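Local coordinates for major exported Hcp3 protein (Pseudomonas aeruginosa, PDB 3HE1), which is a secreted protein of the Hcp family, probably forming the ring-shaped component exported by a type VI secretion system, at residues A[142-148]-A[163-169]. Numbering follows the deposited sequence.
Sequences IVDIKDY and LEDVHFT
Tyr148 holds CG between its backbone N and carbonyl carbon (chi1 58°), a torsion that swings the ring across the neighbouring strand to Leu163 and Asp165. Asp165 CG is anti to its carbonyl carbon (chi1 -55°), which presents the carboxylate to the tyrosine. Tyr148 OH donates to Asp165 OD1 at 2.7 Å, reaching the syn side of that oxygen from somewhat out of the carboxylate plane; Thr93 on strand 86-95 also hydrogen-bonds OD1, so two partners fix the group. Leu163 CB sits over one ring face, 3.9 Å from the Tyr148 centroid, a CH-pi contact, while its CD1 meets Tyr148 CE1 at 3.6 Å.

Asp147 and Glu164 share the opposite face of the sheet with Ile145 and Val166. Their carboxylates run alongside each other, nearly coplanar, with Asp147 OD1 only 2.6 Å from Glu164 OE1, a spacing at which one of the two acids is probably protonated; Glu164 OE2 forms a salt bridge with Lys94 and a hydrogen bond with Ser100 OG. Further along, Ile145 CD1 rests on Val166 CG2 at 3.6 Å, and Ile142 CG2 presses on Val166 CG1 at 3.3 Å, tighter than usual carbon contact. Helix 100-109 packs on both isoleucines.

Paired backbone bonds join Lys146 with Asp165 in regular antiparallel register, but Val143 is an extra residue. Its psi of -18° breaks the extended course, marking a beta bulge with Val143 and Asp144 opposite His167; Val143 N bonds His167 O at 2.7 Å, and Asp144 O accepts His167 N at 3.0 Å. A second subunit extends the sheet through an antiparallel ladder with Asp144 to Tyr148, consistent with the continuous beta wall of hexameric Hcp rings.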
loop_
_atom_site.group_PDB
_atom_site.type_symbol
_atom_site.label_atom_id
_atom_site.label_comp_id
_atom_site.label_asym_id
_atom_site.label_seq_id
_atom_site.Cartn_x
_atom_site.Cartn_y
_atom_site.Cartn_z
ATOM N N ILE A 142 3.604 -11.065 -29.114
ATOM C CA ILE A 142 2.815 -10.716 -27.924
ATOM C C ILE A 142 2.728 -11.883 -26.924
ATOM O O ILE A 142 2.163 -12.933 -27.233
ATOM C CB ILE A 142 1.396 -10.266 -28.293
ATOM C CG1 ILE A 142 1.450 -9.206 -29.388
ATOM C CG2 ILE A 142 0.656 -9.757 -27.053
ATOM C CD1 ILE A 142 0.112 -8.526 -29.623
ATOM N N VAL A 143 3.267 -11.697 -25.721
ATOM C CA VAL A 143 3.410 -12.819 -24.804
ATOM C C VAL A 143 2.315 -12.940 -23.747
ATOM O O VAL A 143 2.143 -14.001 -23.159
ATOM C CB VAL A 143 4.803 -12.848 -24.165
ATOM C CG1 VAL A 143 5.806 -13.403 -25.167
ATOM C CG2 VAL A 143 5.210 -11.459 -23.727
ATOM N N ASP A 144 1.571 -11.862 -23.517
ATOM C CA ASP A 144 0.405 -11.910 -22.645
ATOM C C ASP A 144 -0.384 -10.617 -22.656
ATOM O O ASP A 144 0.137 -9.543 -22.948
ATOM C CB ASP A 144 0.742 -12.337 -21.205
ATOM C CG ASP A 144 2.160 -12.005 -20.802
ATOM O OD1 ASP A 144 2.778 -12.837 -20.109
ATOM O OD2 ASP A 144 2.660 -10.923 -21.166
ATOM N N ILE A 145 -1.681 -10.759 -22.403
ATOM C CA ILE A 145 -2.593 -9.623 -22.309
ATOM C C ILE A 145 -3.442 -9.756 -21.045
ATOM O O ILE A 145 -3.768 -10.855 -20.609
ATOM C CB ILE A 145 -3.488 -9.474 -23.568
ATOM C CG1 ILE A 145 -2.637 -9.137 -24.793
ATOM C CG2 ILE A 145 -4.548 -8.393 -23.365
ATOM C CD1 ILE A 145 -3.447 -8.717 -25.991
ATOM N N LYS A 146 -3.752 -8.621 -20.443
ATOM C CA LYS A 146 -4.614 -8.564 -19.276
ATOM C C LYS A 146 -5.672 -7.493 -19.524
ATOM O O LYS A 146 -5.348 -6.334 -19.816
ATOM C CB LYS A 146 -3.807 -8.241 -18.005
ATOM C CG LYS A 146 -4.613 -7.519 -16.913
ATOM C CD LYS A 146 -3.915 -7.546 -15.556
ATOM C CE LYS A 146 -4.736 -6.816 -14.487
ATOM N NZ LYS A 146 -4.439 -7.265 -13.088
ATOM N N ASP A 147 -6.935 -7.896 -19.450
ATOM C CA ASP A 147 -8.038 -6.954 -19.520
ATOM C C ASP A 147 -8.547 -6.698 -18.112
ATOM O O ASP A 147 -8.773 -7.638 -17.360
ATOM C CB ASP A 147 -9.146 -7.509 -20.403
ATOM C CG ASP A 147 -8.835 -7.378 -21.879
ATOM O OD1 ASP A 147 -7.958 -6.559 -22.246
ATOM O OD2 ASP A 147 -9.479 -8.088 -22.677
ATOM N N TYR A 148 -8.717 -5.430 -17.749
ATOM C CA TYR A 148 -9.197 -5.083 -16.413
ATOM C C TYR A 148 -9.920 -3.736 -16.394
ATOM O O TYR A 148 -9.625 -2.875 -17.218
ATOM C CB TYR A 148 -8.037 -5.105 -15.410
ATOM C CG TYR A 148 -6.893 -4.172 -15.738
ATOM C CD1 TYR A 148 -6.650 -3.056 -14.952
ATOM C CD2 TYR A 148 -6.051 -4.406 -16.826
ATOM C CE1 TYR A 148 -5.611 -2.189 -15.233
ATOM C CE2 TYR A 148 -5.000 -3.532 -17.122
ATOM C CZ TYR A 148 -4.789 -2.426 -16.310
ATOM O OH TYR A 148 -3.763 -1.540 -16.551
ATOM N N LEU A 163 -9.523 -0.959 -19.463
ATOM C CA LEU A 163 -8.075 -1.008 -19.671
ATOM C C LEU A 163 -7.544 -2.340 -20.191
ATOM O O LEU A 163 -8.249 -3.344 -20.219
ATOM C CB LEU A 163 -7.335 -0.641 -18.386
ATOM C CG LEU A 163 -7.396 0.815 -17.936
ATOM C CD1 LEU A 163 -6.471 1.003 -16.755
ATOM C CD2 LEU A 163 -7.007 1.733 -19.083
ATOM N N GLU A 164 -6.277 -2.337 -20.581
ATOM C CA GLU A 164 -5.708 -3.481 -21.257
ATOM C C GLU A 164 -4.203 -3.304 -21.426
ATOM O O GLU A 164 -3.743 -2.430 -22.163
ATOM C CB GLU A 164 -6.407 -3.644 -22.599
ATOM C CG GLU A 164 -5.776 -4.623 -23.552
ATOM C CD GLU A 164 -6.658 -4.864 -24.772
ATOM O OE1 GLU A 164 -7.585 -5.710 -24.671
ATOM O OE2 GLU A 164 -6.427 -4.204 -25.821
ATOM N N ASP A 165 -3.444 -4.130 -20.716
ATOM C CA ASP A 165 -1.991 -4.148 -20.819
ATOM C C ASP A 165 -1.555 -5.222 -21.789
ATOM O O ASP A 165 -2.035 -6.348 -21.716
ATOM C CB ASP A 165 -1.357 -4.482 -19.467
ATOM C CG ASP A 165 -1.808 -3.562 -18.358
ATOM O OD1 ASP A 165 -2.235 -2.422 -18.640
ATOM O OD2 ASP A 165 -1.711 -3.988 -17.192
ATOM N N VAL A 166 -0.609 -4.895 -22.663
ATOM C CA VAL A 166 -0.066 -5.890 -23.587
ATOM C C VAL A 166 1.456 -5.992 -23.509
ATOM O O VAL A 166 2.141 -4.977 -23.439
ATOM C CB VAL A 166 -0.484 -5.594 -25.032
ATOM C CG1 VAL A 166 0.091 -6.644 -25.974
ATOM C CG2 VAL A 166 -2.004 -5.543 -25.132
ATOM N N HIS A 167 1.969 -7.224 -23.529
ATOM C CA HIS A 167 3.406 -7.487 -23.421
ATOM C C HIS A 167 3.999 -8.089 -24.678
ATOM O O HIS A 167 3.490 -9.078 -25.204
ATOM C CB HIS A 167 3.690 -8.452 -22.286
ATOM C CG HIS A 167 3.046 -8.074 -21.007
ATOM N ND1 HIS A 167 3.679 -8.189 -19.792
ATOM C CD2 HIS A 167 1.811 -7.570 -20.743
ATOM C CE1 HIS A 167 2.864 -7.789 -18.831
ATOM N NE2 HIS A 167 1.726 -7.403 -19.388
ATOM N N PHE A 168 5.103 -7.503 -25.129
ATOM C CA PHE A 168 5.808 -7.978 -26.300
ATOM C C PHE A 168 7.221 -8.406 -25.921
ATOM O O PHE A 168 7.911 -7.724 -25.164
ATOM C CB PHE A 168 5.936 -6.870 -27.338
ATOM C CG PHE A 168 4.689 -6.057 -27.548
ATOM C CD1 PHE A 168 3.886 -6.271 -28.668
ATOM C CD2 PHE A 168 4.342 -5.044 -26.659
ATOM C CE1 PHE A 168 2.740 -5.502 -28.891
ATOM C CE2 PHE A 168 3.203 -4.277 -26.864
ATOM C CZ PHE A 168 2.403 -4.503 -27.990
ATOM N N THR A 169 7.655 -9.538 -26.450
ATOM C CA THR A 169 9.069 -9.770 -26.585
ATOM C C THR A 169 9.397 -9.331 -28.016
ATOM O O THR A 169 8.506 -8.865 -28.734
ATOM C CB THR A 169 9.448 -11.228 -26.304
ATOM O OG1 THR A 169 8.844 -12.084 -27.282
ATOM C CG2 THR A 169 8.991 -11.618 -24.891
#